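Local coordinates for protein angel homolog 2 (Homo sapiens, PDB 6RW0) that acts as a 2',3'-cyclic phosphatase of the CCR4/nocturin family and probably binds mRNA 3'-untranslated regions, at residues S69-H74 with T354-S359. Numbering follows the deposited sequence. Where two conformers were deposited one is given.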
# COMPACT_ATOMS: atom_id res chain seq x y z
N SER A 69 -10.69 11.13 16.52
CA SER A 69 -9.90 11.45 17.70
C SER A 69 -9.97 10.35 18.74
O SER A 69 -9.05 10.23 19.56
CB SER A 69 -10.33 12.80 18.26
OG SER A 69 -11.64 12.77 18.79
N HIS A 70 -11.03 9.54 18.74
CA HIS A 70 -11.14 8.43 19.68
C HIS A 70 -10.05 7.38 19.50
O HIS A 70 -9.76 6.64 20.45
CB HIS A 70 -12.53 7.79 19.56
CG HIS A 70 -12.79 7.20 18.21
ND1 HIS A 70 -12.94 7.98 17.07
CD2 HIS A 70 -12.88 5.92 17.80
CE1 HIS A 70 -13.12 7.19 16.03
NE2 HIS A 70 -13.10 5.94 16.44
N LEU A 71 -9.45 7.28 18.32
CA LEU A 71 -8.37 6.33 18.07
C LEU A 71 -7.06 6.79 18.69
O LEU A 71 -6.14 5.97 18.82
CB LEU A 71 -8.14 6.17 16.57
CG LEU A 71 -9.34 5.65 15.79
CD1 LEU A 71 -9.02 5.58 14.30
CD2 LEU A 71 -9.81 4.29 16.28
N TYR A 72 -6.96 8.07 19.05
CA TYR A 72 -5.70 8.70 19.46
C TYR A 72 -5.75 9.22 20.89
O TYR A 72 -4.92 10.05 21.28
CB TYR A 72 -5.29 9.79 18.46
CG TYR A 72 -5.33 9.23 17.06
CD1 TYR A 72 -4.44 8.23 16.66
CD2 TYR A 72 -6.31 9.62 16.16
CE1 TYR A 72 -4.51 7.67 15.41
CE2 TYR A 72 -6.38 9.08 14.91
CZ TYR A 72 -5.49 8.10 14.53
OH TYR A 72 -5.60 7.56 13.27
N ARG A 73 -6.70 8.66 21.60
CA ARG A 73 -6.84 9.11 23.08
C ARG A 73 -5.57 8.85 23.94
O ARG A 73 -5.20 9.54 24.95
CB ARG A 73 -7.96 8.31 23.74
CG ARG A 73 -9.37 8.77 23.51
CD ARG A 73 -10.37 7.83 24.23
NE ARG A 73 -10.05 6.42 24.02
CZ ARG A 73 -9.91 5.51 24.99
NH1 ARG A 73 -10.09 5.83 26.26
NH2 ARG A 73 -9.59 4.26 24.66
N HIS A 74 -4.79 7.85 23.49
CA HIS A 74 -3.60 7.46 24.22
C HIS A 74 -2.43 8.42 24.02
O HIS A 74 -1.45 8.32 24.75
CB HIS A 74 -3.18 6.06 23.76
CG HIS A 74 -2.88 5.97 22.30
ND1 HIS A 74 -3.86 5.92 21.33
CD2 HIS A 74 -1.70 5.93 21.63
CE1 HIS A 74 -3.31 5.86 20.14
NE2 HIS A 74 -1.99 5.86 20.29
N THR A 354 0.83 -0.79 12.12
CA THR A 354 -0.04 0.27 12.63
C THR A 354 -0.38 -0.07 14.08
O THR A 354 -0.44 -1.24 14.44
CB THR A 354 -1.29 0.41 11.75
OG1 THR A 354 -2.03 1.58 12.13
CG2 THR A 354 -2.21 -0.79 11.86
N CYS A 355 -0.55 0.96 14.92
CA CYS A 355 -0.80 0.71 16.35
C CYS A 355 -1.46 1.91 17.01
O CYS A 355 -0.78 2.79 17.55
CB CYS A 355 0.47 0.35 17.10
SG CYS A 355 0.21 -0.07 18.88
N HIS A 356 -2.79 1.90 17.05
CA HIS A 356 -3.52 2.94 17.77
C HIS A 356 -4.45 2.33 18.81
O HIS A 356 -4.32 1.14 19.13
CB HIS A 356 -4.23 3.91 16.81
CG HIS A 356 -5.22 3.27 15.89
ND1 HIS A 356 -6.22 2.44 16.32
CD2 HIS A 356 -5.39 3.40 14.55
CE1 HIS A 356 -6.96 2.05 15.29
NE2 HIS A 356 -6.47 2.62 14.20
N SER A 357 -5.37 3.11 19.36
CA SER A 357 -6.20 2.67 20.50
C SER A 357 -7.04 1.44 20.15
O SER A 357 -7.38 0.73 21.06
CB SER A 357 -7.07 3.79 21.01
OG SER A 357 -6.31 4.72 21.77
N ARG A 358 -7.42 1.23 18.90
CA ARG A 358 -8.32 0.10 18.57
C ARG A 358 -7.67 -0.95 17.67
O ARG A 358 -8.34 -1.92 17.39
CB ARG A 358 -9.59 0.67 17.93
CG ARG A 358 -10.39 1.54 18.88
CD ARG A 358 -11.75 1.95 18.34
NE ARG A 358 -12.64 0.83 18.13
CZ ARG A 358 -13.48 0.35 19.04
NH1 ARG A 358 -13.52 0.87 20.25
NH2 ARG A 358 -14.26 -0.66 18.72
N SER A 359 -6.44 -0.79 17.21
CA SER A 359 -5.85 -1.75 16.25
C SER A 359 -4.32 -1.81 16.33
O SER A 359 -3.72 -0.77 16.37
CB SER A 359 -6.29 -1.35 14.85
OG SER A 359 -5.95 -2.32 13.90
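The imidazole of His-356 has Leu-71 over one face and the carbonyl oxygen of Ser-359 over the other. Leu-71 CD1 makes a CH-pi contact, 4.2 Å from the centroid of the His-356 ring. At the ring edge, ND1 of His-356 accepts a hydrogen bond from the backbone N of Arg-358 at 3.1 Å, with the donor almost exactly in the ring plane. With CG between its backbone N and carbonyl carbon (chi1 59°), the ring folds back over its own turn to meet this N-H. Leu-71 CB lies over the centre of one Tyr-72 face, 3.7 Å above the ring plane. Replacing His-356 by an alanine would probably leave the Arg-358 N-H without its acceptor and the Leu-71 methyls without a ring to pack on. The other methyl, Leu-71 CD2, lies 3.7 Å from Arg-358 CD. The Tyr-72 hydroxyl is hydrogen-bonded to Asp-417, and this side chain is about 5 Å from a bound magnesium ion. His-74 meets Ser-357 at its edge, near the ring plane. Its ND1 and Ser-357 OG share a bent hydrogen bond of 2.8 Å, angle 140°. His-74 NE2 hydrogen-bonds to the backbone O of Leu-409, and the two bonds together probably set the ring's rotation. Ser-357 N donates to Leu-71 O at 3.0 Å. In this endonuclease/exonuclease/phosphatase fold, the loop after helix 62-67 is thus held to the hairpin turn between strands 354-356 and 359-369, close to the bound magnesium. Backbone and side-chain hydrogen bonds at Ser-357 join the two loops, and Leu-71 adds nonpolar packing beside them.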